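Local coordinates for tail fiber protein (Pseudomonas aeruginosa, PDB 6CL6) that probably recognises receptors on target bacterial cells, serving as the trimeric receptor-binding fibre of an R-type pyocin, a contractile injection system, at residues H172-S177 with Y182-A187; S48-A53 with F72-M77; S87-S92 with S97-R102; S142-G147 with N201-W206. All coordinates share one frame; numbering follows the deposited sequence.

From the N terminus, interaction 2 comes first: it closes a loop by laying the 48-53 turn against strand 72-79. Interaction 3 follows in series and pairs strands 85-92 and 99-104 as a hairpin of the same antiparallel sheet, the centres of the two lying about 10 Å apart; Gln75 N to Ile89 O and Arg102 NH2 to Asn51 OD1 link them. Further on, interaction 4 brings residues 142-147 to 201-206 across 53 intervening residues. Interaction 1, the 169-187 hairpin, falls wholly within that span, and the two touch through Val173, Ala175 and Gln183. The first pair thus ties one sheet together and the second pair another, the nearest atoms of interactions 3 and 4 being about 12 Å apart.

Interaction 1 (H172-S177 with Y182-A187); sequences HVYAAS and YQTYQA
His172 and Tyr174 pair with Thr184 and Tyr182 through backbone hydrogen bonds in an antiparallel beta hairpin. Each pair is closed by two bonds, Tyr174 N to Tyr182 O measuring 2.8 Å. Between them Val173 faces Gln183 as a non-hydrogen-bonded pair, where Gln183 CA lies 3.1 Å from His172 O in a CA-H...O contact.

Apolar contacts are sparser. Tyr174 CB lies 4.2 Å from Tyr182 CB, and Ala176 CB reaches the edge of the Tyr182 ring at CE1, 4.3 Å away. On the other face of the sheet, Val173 and Gln183 run alongside each other, while the Gln183 amide is bonded to Arg196, Met143 and Leu140.

Water supplies the polar side-chain links. Thr184 OG1, lodged between its backbone N and carbonyl carbon (chi1 69°), lies 3.3 Å from His172 CB and reaches two waters, each 2.8 Å from OG1. One continues to His172 ND1, in the imidazole plane, and the other to Tyr174 OH, in the phenol plane. His172 meets Tyr174 of the third subunit edge-to-face, and Tyr174 meets His172 of the second. Thr184 therefore probably helps, through its waters, to orient two aromatic rings at the trimer interface.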
loop_
_atom_site.group_PDB
_atom_site.type_symbol
_atom_site.label_atom_id
_atom_site.label_comp_id
_atom_site.label_asym_id
_atom_site.label_seq_id
_atom_site.Cartn_x
_atom_site.Cartn_y
_atom_site.Cartn_z
ATOM N N HIS A 172 34.474 -4.059 -8.588
ATOM C CA HIS A 172 35.436 -2.966 -8.556
ATOM C C HIS A 172 36.069 -2.866 -7.177
ATOM O O HIS A 172 35.381 -2.997 -6.157
ATOM C CB HIS A 172 34.803 -1.612 -8.880
ATOM C CG HIS A 172 34.735 -1.296 -10.331
ATOM N ND1 HIS A 172 33.681 -1.683 -11.124
ATOM C CD2 HIS A 172 35.581 -0.606 -11.138
ATOM C CE1 HIS A 172 33.875 -1.246 -12.359
ATOM N NE2 HIS A 172 35.030 -0.609 -12.396
ATOM N N VAL A 173 37.373 -2.632 -7.139
ATOM C CA VAL A 173 38.074 -2.375 -5.898
ATOM C C VAL A 173 38.753 -1.019 -6.005
ATOM O O VAL A 173 39.574 -0.801 -6.907
ATOM C CB VAL A 173 39.099 -3.470 -5.587
ATOM C CG1 VAL A 173 39.770 -3.186 -4.237
ATOM C CG2 VAL A 173 38.486 -4.835 -5.614
ATOM N N TYR A 174 38.448 -0.130 -5.073
ATOM C CA TYR A 174 39.117 1.155 -4.910
ATOM C C TYR A 174 39.870 1.115 -3.585
ATOM O O TYR A 174 39.332 1.447 -2.523
ATOM C CB TYR A 174 38.142 2.312 -4.984
ATOM C CG TYR A 174 37.213 2.230 -6.177
ATOM C CD1 TYR A 174 37.651 2.549 -7.457
ATOM C CD2 TYR A 174 35.897 1.861 -6.016
ATOM C CE1 TYR A 174 36.824 2.490 -8.521
ATOM C CE2 TYR A 174 35.050 1.799 -7.084
ATOM C CZ TYR A 174 35.527 2.117 -8.351
ATOM O OH TYR A 174 34.706 2.084 -9.433
ATOM N N ALA A 175 41.151 0.727 -3.673
ATOM C CA ALA A 175 41.997 0.583 -2.485
ATOM C C ALA A 175 42.558 1.962 -2.125
ATOM O O ALA A 175 43.718 2.313 -2.411
ATOM C CB ALA A 175 43.078 -0.454 -2.737
ATOM N N ALA A 176 41.703 2.768 -1.503
ATOM C CA ALA A 176 42.093 4.142 -1.168
ATOM C C ALA A 176 43.287 4.154 -0.244
ATOM O O ALA A 176 44.252 4.897 -0.462
ATOM C CB ALA A 176 40.935 4.900 -0.531
ATOM N N SER A 177 43.235 3.339 0.796
ATOM C CA SER A 177 44.358 3.160 1.710
ATOM C C SER A 177 44.124 1.846 2.459
ATOM O O SER A 177 43.065 1.220 2.344
ATOM C CB SER A 177 44.486 4.324 2.688
ATOM O OG SER A 177 43.434 4.266 3.624
ATOM N N TYR A 182 37.487 0.156 -0.602
ATOM C CA TYR A 182 36.094 0.195 -1.082
ATOM C C TYR A 182 35.908 -0.849 -2.187
ATOM O O TYR A 182 36.817 -1.060 -3.008
ATOM C CB TYR A 182 35.770 1.591 -1.607
ATOM C CG TYR A 182 35.762 2.660 -0.545
ATOM C CD1 TYR A 182 36.926 3.304 -0.139
ATOM C CD2 TYR A 182 34.569 3.040 0.062
ATOM C CE1 TYR A 182 36.914 4.264 0.835
ATOM C CE2 TYR A 182 34.547 4.029 1.027
ATOM C CZ TYR A 182 35.705 4.618 1.423
ATOM O OH TYR A 182 35.695 5.597 2.393
ATOM N N GLN A 183 34.741 -1.479 -2.210
ATOM C CA GLN A 183 34.338 -2.385 -3.275
ATOM C C GLN A 183 32.915 -2.059 -3.735
ATOM O O GLN A 183 32.066 -1.654 -2.943
ATOM C CB GLN A 183 34.392 -3.866 -2.827
ATOM C CG GLN A 183 35.752 -4.327 -2.338
ATOM C CD GLN A 183 35.771 -5.773 -1.945
ATOM O OE1 GLN A 183 34.769 -6.295 -1.426
ATOM N NE2 GLN A 183 36.906 -6.454 -2.196
ATOM N N THR A 184 32.662 -2.301 -5.010
ATOM C CA THR A 184 31.323 -2.353 -5.575
ATOM C C THR A 184 31.179 -3.627 -6.400
ATOM O O THR A 184 32.168 -4.187 -6.878
ATOM C CB THR A 184 30.992 -1.165 -6.484
ATOM O OG1 THR A 184 31.774 -1.248 -7.692
ATOM C CG2 THR A 184 31.257 0.104 -5.769
ATOM N N TYR A 185 29.928 -4.090 -6.535
ATOM C CA TYR A 185 29.606 -5.322 -7.265
ATOM C C TYR A 185 28.324 -5.085 -8.027
ATOM O O TYR A 185 27.296 -4.727 -7.429
ATOM C CB TYR A 185 29.425 -6.501 -6.329
ATOM C CG TYR A 185 29.505 -7.870 -7.005
ATOM C CD1 TYR A 185 30.752 -8.409 -7.357
ATOM C CD2 TYR A 185 28.373 -8.594 -7.319
ATOM C CE1 TYR A 185 30.859 -9.644 -7.976
ATOM C CE2 TYR A 185 28.471 -9.869 -7.942
ATOM C CZ TYR A 185 29.747 -10.371 -8.260
ATOM O OH TYR A 185 29.916 -11.576 -8.881
ATOM N N GLN A 186 28.390 -5.270 -9.327
ATOM C CA GLN A 186 27.246 -5.119 -10.226
ATOM C C GLN A 186 26.890 -6.501 -10.766
ATOM O O GLN A 186 27.661 -7.108 -11.520
ATOM C CB GLN A 186 27.588 -4.129 -11.337
ATOM C CG GLN A 186 26.483 -3.953 -12.378
ATOM C CD GLN A 186 26.867 -2.994 -13.495
ATOM O OE1 GLN A 186 27.883 -2.287 -13.433
ATOM N NE2 GLN A 186 26.052 -2.975 -14.530
ATOM N N ALA A 187 25.720 -6.988 -10.391
ATOM C CA ALA A 187 25.273 -8.309 -10.828
ATOM C C ALA A 187 24.988 -8.309 -12.324
ATOM O O ALA A 187 24.425 -7.359 -12.865
ATOM C CB ALA A 187 24.032 -8.717 -10.054
HETATM O O HOH W 1 31.298 -2.917 -9.842
HETATM O O HOH W 2 32.080 1.207 -9.059
#

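Interaction 2 (S48-A53 with F72-M77)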
loop_
_atom_site.group_PDB
_atom_site.type_symbol
_atom_site.label_atom_id
_atom_site.label_comp_id
_atom_site.label_asym_id
_atom_site.label_seq_id
_atom_site.Cartn_x
_atom_site.Cartn_y
_atom_site.Cartn_z
ATOM N N SER A 48 75.376 -0.818 -8.993
ATOM C CA SER A 48 75.681 0.603 -9.152
ATOM C C SER A 48 74.494 1.510 -8.849
ATOM O O SER A 48 73.344 1.171 -9.121
ATOM C CB SER A 48 76.186 0.860 -10.580
ATOM O OG SER A 48 77.426 0.181 -10.803
ATOM N N ASP A 49 74.795 2.678 -8.305
ATOM C CA ASP A 49 73.764 3.690 -7.978
ATOM C C ASP A 49 73.301 4.379 -9.268
ATOM O O ASP A 49 74.086 5.083 -9.909
ATOM C CB ASP A 49 74.315 4.707 -6.986
ATOM C CG ASP A 49 73.276 5.724 -6.525
ATOM O OD1 ASP A 49 72.133 5.723 -7.044
ATOM O OD2 ASP A 49 73.593 6.553 -5.647
ATOM N N PRO A 50 72.043 4.256 -9.653
ATOM C CA PRO A 50 71.601 4.986 -10.857
ATOM C C PRO A 50 71.614 6.491 -10.685
ATOM O O PRO A 50 71.643 7.212 -11.689
ATOM C CB PRO A 50 70.177 4.434 -11.096
ATOM C CG PRO A 50 69.709 3.961 -9.757
ATOM C CD PRO A 50 70.946 3.473 -9.029
ATOM N N ASN A 51 71.641 6.999 -9.448
ATOM C CA ASN A 51 71.713 8.443 -9.249
ATOM C C ASN A 51 73.015 9.024 -9.800
ATOM O O ASN A 51 73.056 10.198 -10.210
ATOM C CB ASN A 51 71.607 8.794 -7.760
ATOM C CG ASN A 51 70.195 8.745 -7.229
ATOM O OD1 ASN A 51 69.312 8.038 -7.750
ATOM N ND2 ASN A 51 69.956 9.524 -6.172
ATOM N N THR A 52 74.077 8.227 -9.822
ATOM C CA THR A 52 75.371 8.692 -10.288
ATOM C C THR A 52 75.725 8.104 -11.646
ATOM O O THR A 52 76.914 8.052 -12.031
ATOM C CB THR A 52 76.469 8.398 -9.239
ATOM O OG1 THR A 52 76.538 7.000 -8.950
ATOM C CG2 THR A 52 76.166 9.142 -7.984
ATOM N N ALA A 53 74.708 7.723 -12.417
ATOM C CA ALA A 53 74.932 7.134 -13.730
ATOM C C ALA A 53 75.672 8.085 -14.674
ATOM O O ALA A 53 75.389 9.281 -14.742
ATOM C CB ALA A 53 73.586 6.749 -14.350
ATOM N N PHE A 72 66.561 -3.710 -12.344
ATOM C CA PHE A 72 66.017 -3.033 -13.511
ATOM C C PHE A 72 67.149 -2.620 -14.444
ATOM O O PHE A 72 68.191 -2.096 -13.988
ATOM C CB PHE A 72 65.193 -1.768 -13.119
ATOM C CG PHE A 72 63.805 -2.074 -12.651
ATOM C CD1 PHE A 72 63.578 -2.722 -11.453
ATOM C CD2 PHE A 72 62.708 -1.775 -13.478
ATOM C CE1 PHE A 72 62.275 -3.031 -11.044
ATOM C CE2 PHE A 72 61.411 -2.081 -13.073
ATOM C CZ PHE A 72 61.205 -2.701 -11.862
ATOM N N TYR A 73 66.909 -2.789 -15.751
ATOM C CA TYR A 73 67.703 -2.100 -16.762
ATOM C C TYR A 73 67.358 -0.628 -16.728
ATOM O O TYR A 73 66.172 -0.262 -16.696
ATOM C CB TYR A 73 67.417 -2.642 -18.157
ATOM C CG TYR A 73 67.670 -4.102 -18.357
ATOM C CD1 TYR A 73 66.675 -5.037 -18.138
ATOM C CD2 TYR A 73 68.892 -4.534 -18.842
ATOM C CE1 TYR A 73 66.945 -6.385 -18.361
ATOM C CE2 TYR A 73 69.143 -5.835 -19.083
ATOM C CZ TYR A 73 68.185 -6.754 -18.834
ATOM O OH TYR A 73 68.495 -8.085 -19.092
ATOM N N ILE A 74 68.373 0.227 -16.701
ATOM C CA ILE A 74 68.155 1.661 -16.592
ATOM C C ILE A 74 68.870 2.313 -17.746
ATOM O O ILE A 74 70.106 2.304 -17.796
ATOM C CB ILE A 74 68.621 2.235 -15.239
ATOM C CG1 ILE A 74 67.830 1.560 -14.081
ATOM C CG2 ILE A 74 68.412 3.733 -15.232
ATOM C CD1 ILE A 74 67.979 2.215 -12.749
ATOM N N GLN A 75 68.093 2.862 -18.674
ATOM C CA GLN A 75 68.633 3.711 -19.733
ATOM C C GLN A 75 68.783 5.134 -19.216
ATOM O O GLN A 75 67.924 5.630 -18.487
ATOM C CB GLN A 75 67.736 3.717 -20.970
ATOM C CG GLN A 75 67.390 2.395 -21.563
ATOM C CD GLN A 75 66.309 2.546 -22.618
ATOM O OE1 GLN A 75 66.523 3.175 -23.646
ATOM N NE2 GLN A 75 65.126 2.006 -22.337
ATOM N N SER A 76 69.861 5.797 -19.618
ATOM C CA SER A 76 70.077 7.193 -19.228
ATOM C C SER A 76 70.376 8.035 -20.453
ATOM O O SER A 76 71.121 7.608 -21.331
ATOM C CB SER A 76 71.233 7.324 -18.251
ATOM O OG SER A 76 70.931 6.688 -17.038
ATOM N N MET A 77 69.808 9.230 -20.479
ATOM C CA MET A 77 70.061 10.244 -21.488
ATOM C C MET A 77 70.476 11.508 -20.746
ATOM O O MET A 77 69.860 11.866 -19.742
ATOM C CB MET A 77 68.823 10.489 -22.333
ATOM C CG MET A 77 68.391 9.326 -23.178
ATOM S SD MET A 77 66.663 9.424 -23.616
ATOM C CE MET A 77 65.894 8.880 -22.112
#
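Pro50 and Ala53 rest on Ile74 and Ser76, bringing an Asx turn that overlaps a short 3-10 segment against one face of an antiparallel beta-sheet. The close part of the contact is apolar. Pro50 CB is 3.5 Å from Ile74 CD1, and Pro50 CG is 3.9 Å from the same methyl, which therefore meets one edge of the pyrrolidine ring. Ile74 reaches it with CG1 anti to the carbonyl carbon (chi1 -61°) and CD1 extended beyond, the two side chains crossing at a slant.

The second touch is looser: Ala53 CB stands 3.8 Å from Ser76 OG, with no hydrogen bond between the segments. Ser76 OG is bonded to Gln88 NE2, which also donates to Pro50 O, so one amide from the next strand joins turn to sheet. Ile74 and Ser76 alternate with Tyr73 and Gln75, which pack on other subunits.

The solvent side of the turn is at Thr52, which is exposed. Its neighbours have partners, Asn64 for Asp49 OD1 and Arg102 for Asn51 OD1. The turn is also held from within: Thr52 N bonds to Asp49 O, and Asn51 N donates to Asp49 OD1 at 2.8 Å, approaching from 58° above the carboxylate plane.

Interaction 3 (S87-S92 with S97-R102)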
loop_
_atom_site.group_PDB
_atom_site.type_symbol
_atom_site.label_atom_id
_atom_site.label_comp_id
_atom_site.label_asym_id
_atom_site.label_seq_id
_atom_site.Cartn_x
_atom_site.Cartn_y
_atom_site.Cartn_z
ATOM N N SER A 87 67.605 12.086 -17.994
ATOM C CA SER A 87 66.343 11.362 -17.991
ATOM C C SER A 87 66.664 9.883 -17.940
ATOM O O SER A 87 67.631 9.448 -18.559
ATOM C CB SER A 87 65.549 11.710 -19.250
ATOM O OG SER A 87 64.499 10.826 -19.455
ATOM N N GLN A 88 65.886 9.128 -17.167
ATOM C CA GLN A 88 66.085 7.697 -17.051
ATOM C C GLN A 88 64.798 6.915 -17.227
ATOM O O GLN A 88 63.726 7.306 -16.743
ATOM C CB GLN A 88 66.713 7.328 -15.695
ATOM C CG GLN A 88 68.139 7.768 -15.573
ATOM C CD GLN A 88 68.747 7.277 -14.279
ATOM O OE1 GLN A 88 68.040 7.091 -13.269
ATOM N NE2 GLN A 88 70.045 7.045 -14.305
ATOM N N ILE A 89 64.931 5.816 -17.971
ATOM C CA ILE A 89 63.865 4.857 -18.208
ATOM C C ILE A 89 64.300 3.518 -17.634
ATOM O O ILE A 89 65.357 2.997 -18.010
ATOM C CB ILE A 89 63.558 4.693 -19.712
ATOM C CG1 ILE A 89 63.127 6.011 -20.319
ATOM C CG2 ILE A 89 62.534 3.579 -19.909
ATOM C CD1 ILE A 89 63.170 6.029 -21.800
ATOM N N ALA A 90 63.477 2.950 -16.765
ATOM C CA ALA A 90 63.768 1.689 -16.102
ATOM C C ALA A 90 62.789 0.633 -16.590
ATOM O O ALA A 90 61.567 0.871 -16.617
ATOM C CB ALA A 90 63.708 1.848 -14.579
ATOM N N THR A 91 63.319 -0.526 -16.973
ATOM C CA THR A 91 62.502 -1.658 -17.375
ATOM C C THR A 91 62.950 -2.881 -16.587
ATOM O O THR A 91 64.127 -3.026 -16.257
ATOM C CB THR A 91 62.590 -1.915 -18.869
ATOM O OG1 THR A 91 63.977 -1.997 -19.256
ATOM C CG2 THR A 91 61.920 -0.763 -19.620
ATOM N N SER A 92 61.991 -3.751 -16.275
ATOM C CA SER A 92 62.228 -4.829 -15.336
ATOM C C SER A 92 63.161 -5.869 -15.919
ATOM O O SER A 92 63.172 -6.138 -17.120
ATOM C CB SER A 92 60.885 -5.479 -14.937
ATOM O OG SER A 92 60.140 -5.832 -16.110
ATOM N N SER A 97 56.668 -7.551 -16.265
ATOM C CA SER A 97 57.024 -6.629 -17.354
ATOM C C SER A 97 56.553 -5.240 -16.948
ATOM O O SER A 97 55.357 -4.928 -17.053
ATOM C CB SER A 97 56.351 -7.037 -18.682
ATOM O OG SER A 97 56.794 -8.322 -19.110
ATOM N N GLU A 98 57.489 -4.421 -16.457
ATOM C CA GLU A 98 57.190 -3.105 -15.921
ATOM C C GLU A 98 58.155 -2.061 -16.456
ATOM O O GLU A 98 59.311 -2.361 -16.750
ATOM C CB GLU A 98 57.284 -3.082 -14.397
ATOM C CG GLU A 98 56.240 -3.906 -13.726
ATOM C CD GLU A 98 56.417 -4.012 -12.226
ATOM O OE1 GLU A 98 56.877 -3.045 -11.580
ATOM O OE2 GLU A 98 56.114 -5.100 -11.701
ATOM N N MET A 99 57.674 -0.812 -16.509
ATOM C CA MET A 99 58.481 0.339 -16.939
ATOM C C MET A 99 58.208 1.544 -16.060
ATOM O O MET A 99 57.051 1.801 -15.679
ATOM C CB MET A 99 58.166 0.715 -18.395
ATOM C CG MET A 99 58.933 1.924 -18.927
ATOM S SD MET A 99 58.413 2.459 -20.590
ATOM C CE MET A 99 58.939 1.056 -21.549
ATOM N N TYR A 100 59.277 2.295 -15.776
ATOM C CA TYR A 100 59.258 3.514 -14.990
ATOM C C TYR A 100 60.103 4.578 -15.688
ATOM O O TYR A 100 60.992 4.264 -16.483
ATOM C CB TYR A 100 59.809 3.286 -13.562
ATOM C CG TYR A 100 58.990 2.297 -12.787
ATOM C CD1 TYR A 100 59.141 0.925 -12.999
ATOM C CD2 TYR A 100 58.059 2.727 -11.819
ATOM C CE1 TYR A 100 58.381 0.000 -12.296
ATOM C CE2 TYR A 100 57.306 1.804 -11.106
ATOM C CZ TYR A 100 57.470 0.439 -11.363
ATOM O OH TYR A 100 56.709 -0.488 -10.696
ATOM N N VAL A 101 59.843 5.839 -15.349
ATOM C CA VAL A 101 60.608 6.971 -15.872
ATOM C C VAL A 101 60.870 7.959 -14.745
ATOM O O VAL A 101 60.047 8.116 -13.822
ATOM C CB VAL A 101 59.867 7.638 -17.058
ATOM C CG1 VAL A 101 58.573 8.308 -16.562
ATOM C CG2 VAL A 101 60.763 8.642 -17.742
ATOM N N ARG A 102 62.047 8.609 -14.800
ATOM C CA ARG A 102 62.364 9.700 -13.855
ATOM C C ARG A 102 63.338 10.691 -14.505
ATOM O O ARG A 102 63.740 10.555 -15.672
ATOM C CB ARG A 102 62.909 9.196 -12.527
ATOM C CG ARG A 102 64.343 8.698 -12.535
ATOM C CD ARG A 102 64.889 8.518 -11.139
ATOM N NE ARG A 102 66.262 8.022 -11.194
ATOM C CZ ARG A 102 67.058 7.901 -10.163
ATOM N NH1 ARG A 102 66.629 8.199 -8.960
ATOM N NH2 ARG A 102 68.286 7.461 -10.339
HETATM O O HOH W 3 62.448 11.766 -17.972
#
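Ser97 enters the contact through its backbone, its CA lying 3.4 Å from Ser92 OG, while its own hydroxyl bonds Pro116 O of the third subunit. At Glu98 the pairing is partly side-chain made. Its N donates to Ser92 OG at 3.0 Å, and its carbonyl receives Ser92 N. The serine oxygen gets there by sitting between its backbone N and carbonyl carbon (chi1 52°), and it also bonds Thr96 O in the hairpin loop. Glu98 is gripped further, OE1 by Tyr100 OH at 2.7 Å and OE2 by Thr96 OG1 and a salt bridge to Arg70.

Met99 runs alongside Ile89 and Thr91; its CG is 4.1 Å from Ile89 CG2, and its bent end brings CE 4.0 Å from Thr91 CG2. It also packs on Met99 of both other subunits, placing this face at the trimer centre. Tyr100 exchanges two 2.8 Å backbone bonds with Ala90, N to O in each direction. Val101 returns to the Met99 side, with CG2 3.4 Å from Gln88 O.

Arg102 grips Gln88 side-on: NE, at 2.9 Å, and NH2 both donate to Gln88 OE1 from the same face of the amide, the two flat groups being 25° apart. NH2 also holds Asn51 OD1, and Trp114 adds a cation-pi contact. Backbone bonds join Arg102 and Gln88 both ways, and a water links Arg102 O to Ser87 OG. Alternating side chains on strands whose N-to-C directions differ by 164° mark an antiparallel beta hairpin, here contributing to the core of a trimeric fibre.

Interaction 4 (S142-G147 with N201-W206); sequences SMVTSG and NTWFPW
The indole of Trp203 meets Val144 and Met143 at the edge of its six-membered ring, near the ring plane; residues 142-147 cover neither of its faces. Val144 CG1 is 4.1 Å from CZ2 of Trp203. Met143 O lies near the same rim, 4.5 Å from Trp203 CH2, which is proximity and not a bond. The indole's pi system is engaged by Arg196 in a cation-pi contact, and Gln183 OE1 comes within 3.4 Å of Trp203 CZ3.

On the valine, CG1 does the touching: it stands anti to the carbonyl carbon (chi1 -69°), and the two side chains meet at an angle. The CB of Trp203 points toward the loop, and its benzo edge, at CZ2 and CH2, is the part that meets it.

An inverse gamma turn is centred on Met143. Its carbonyl, beside the indole, accepts from Gln183 NE2, and Ser146 OG accepts from Ala175 N, so the loop is tied to the central hairpin of the sheet by polar bonds. Trp203 belongs to the outermost strand, 202-208, and packs on Ile181, Gln183 and Arg198.

With 79 Å² buried, no hydrogen bond between the segments and all three touching residues partly exposed, the contact is a slight, surface-lying dispersion contact. The cohesion between loop and sheet edge probably comes mainly from the shared partners Gln183 and Arg198.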
loop_
_atom_site.group_PDB
_atom_site.type_symbol
_atom_site.label_atom_id
_atom_site.label_comp_id
_atom_site.label_asym_id
_atom_site.label_seq_id
_atom_site.Cartn_x
_atom_site.Cartn_y
_atom_site.Cartn_z
ATOM N N SER A 142 39.673 -10.959 0.123
ATOM C CA SER A 142 41.079 -10.991 -0.311
ATOM C C SER A 142 41.360 -10.054 -1.482
ATOM O O SER A 142 42.509 -9.915 -1.894
ATOM C CB SER A 142 41.467 -12.420 -0.707
ATOM O OG SER A 142 40.879 -12.764 -1.968
ATOM N N MET A 143 40.338 -9.421 -2.038
ATOM C CA MET A 143 40.506 -8.541 -3.196
ATOM C C MET A 143 40.703 -7.121 -2.670
ATOM O O MET A 143 39.766 -6.326 -2.544
ATOM C CB MET A 143 39.311 -8.660 -4.120
ATOM C CG MET A 143 39.058 -10.071 -4.622
ATOM S SD MET A 143 40.407 -10.792 -5.579
ATOM C CE MET A 143 40.333 -9.755 -7.057
ATOM N N VAL A 144 41.965 -6.815 -2.330
ATOM C CA VAL A 144 42.263 -5.585 -1.593
ATOM C C VAL A 144 43.194 -4.658 -2.368
ATOM O O VAL A 144 43.793 -3.763 -1.795
ATOM C CB VAL A 144 42.855 -5.920 -0.211
ATOM C CG1 VAL A 144 41.777 -6.554 0.688
ATOM C CG2 VAL A 144 44.035 -6.869 -0.352
ATOM N N THR A 145 43.345 -4.877 -3.654
ATOM C CA THR A 145 44.143 -3.991 -4.507
ATOM C C THR A 145 43.270 -3.389 -5.609
ATOM O O THR A 145 42.356 -4.039 -6.122
ATOM C CB THR A 145 45.365 -4.740 -5.114
ATOM O OG1 THR A 145 44.951 -5.602 -6.159
ATOM C CG2 THR A 145 46.060 -5.550 -4.046
ATOM N N SER A 146 43.538 -2.133 -5.944
ATOM C CA SER A 146 42.659 -1.407 -6.861
ATOM C C SER A 146 42.592 -2.078 -8.217
ATOM O O SER A 146 43.592 -2.578 -8.722
ATOM C CB SER A 146 43.158 0.026 -7.020
ATOM O OG SER A 146 42.996 0.767 -5.868
ATOM N N GLY A 147 41.413 -2.064 -8.816
ATOM C CA GLY A 147 41.207 -2.680 -10.123
ATOM C C GLY A 147 39.769 -3.120 -10.320
ATOM O O GLY A 147 38.872 -2.761 -9.553
ATOM N N ASN A 201 40.542 -2.723 8.658
ATOM C CA ASN A 201 40.663 -4.167 8.502
ATOM C C ASN A 201 39.405 -4.944 8.862
ATOM O O ASN A 201 39.448 -6.172 8.882
ATOM C CB ASN A 201 41.861 -4.701 9.313
ATOM C CG ASN A 201 43.201 -4.080 8.860
ATOM O OD1 ASN A 201 43.656 -4.323 7.753
ATOM N ND2 ASN A 201 43.819 -3.276 9.737
ATOM N N THR A 202 38.275 -4.276 9.085
ATOM C CA THR A 202 36.994 -4.957 9.300
ATOM C C THR A 202 36.004 -4.533 8.221
ATOM O O THR A 202 35.778 -3.353 8.032
ATOM C CB THR A 202 36.425 -4.631 10.683
ATOM O OG1 THR A 202 37.346 -5.075 11.694
ATOM C CG2 THR A 202 35.082 -5.312 10.896
ATOM N N TRP A 203 35.406 -5.510 7.542
ATOM C CA TRP A 203 34.466 -5.198 6.469
ATOM C C TRP A 203 33.099 -4.827 7.023
ATOM O O TRP A 203 32.525 -5.546 7.839
ATOM C CB TRP A 203 34.328 -6.370 5.518
ATOM C CG TRP A 203 35.559 -6.672 4.747
ATOM C CD1 TRP A 203 36.545 -7.546 5.102
ATOM C CD2 TRP A 203 35.941 -6.124 3.473
ATOM N NE1 TRP A 203 37.538 -7.564 4.146
ATOM C CE2 TRP A 203 37.186 -6.713 3.128
ATOM C CE3 TRP A 203 35.350 -5.207 2.585
ATOM C CZ2 TRP A 203 37.856 -6.405 1.944
ATOM C CZ3 TRP A 203 36.048 -4.887 1.392
ATOM C CH2 TRP A 203 37.265 -5.486 1.099
ATOM N N PHE A 204 32.595 -3.683 6.592
ATOM C CA PHE A 204 31.187 -3.347 6.754
ATOM C C PHE A 204 30.330 -4.265 5.906
ATOM O O PHE A 204 30.802 -4.809 4.910
ATOM C CB PHE A 204 30.938 -1.895 6.355
ATOM C CG PHE A 204 31.242 -0.906 7.433
ATOM C CD1 PHE A 204 30.328 -0.688 8.460
ATOM C CD2 PHE A 204 32.413 -0.172 7.422
ATOM C CE1 PHE A 204 30.587 0.233 9.461
ATOM C CE2 PHE A 204 32.669 0.746 8.420
ATOM C CZ PHE A 204 31.759 0.944 9.446
ATOM N N PRO A 205 29.049 -4.427 6.278
ATOM C CA PRO A 205 28.129 -5.234 5.463
ATOM C C PRO A 205 27.921 -4.633 4.102
ATOM O O PRO A 205 27.972 -3.414 3.925
ATOM C CB PRO A 205 26.810 -5.215 6.261
ATOM C CG PRO A 205 27.185 -4.770 7.639
ATOM C CD PRO A 205 28.377 -3.858 7.463
ATOM N N TRP A 206 27.643 -5.510 3.120
ATOM C CA TRP A 206 27.252 -5.009 1.803
ATOM C C TRP A 206 25.955 -4.209 1.934
ATOM O O TRP A 206 25.064 -4.574 2.709
ATOM C CB TRP A 206 27.063 -6.161 0.829
ATOM C CG TRP A 206 28.310 -6.843 0.355
ATOM C CD1 TRP A 206 28.811 -8.046 0.783
ATOM C CD2 TRP A 206 29.172 -6.399 -0.706
ATOM N NE1 TRP A 206 29.962 -8.352 0.073
ATOM C CE2 TRP A 206 30.190 -7.358 -0.849
ATOM C CE3 TRP A 206 29.202 -5.256 -1.512
ATOM C CZ2 TRP A 206 31.230 -7.214 -1.777
ATOM C CZ3 TRP A 206 30.206 -5.112 -2.439
ATOM C CH2 TRP A 206 31.214 -6.081 -2.572
#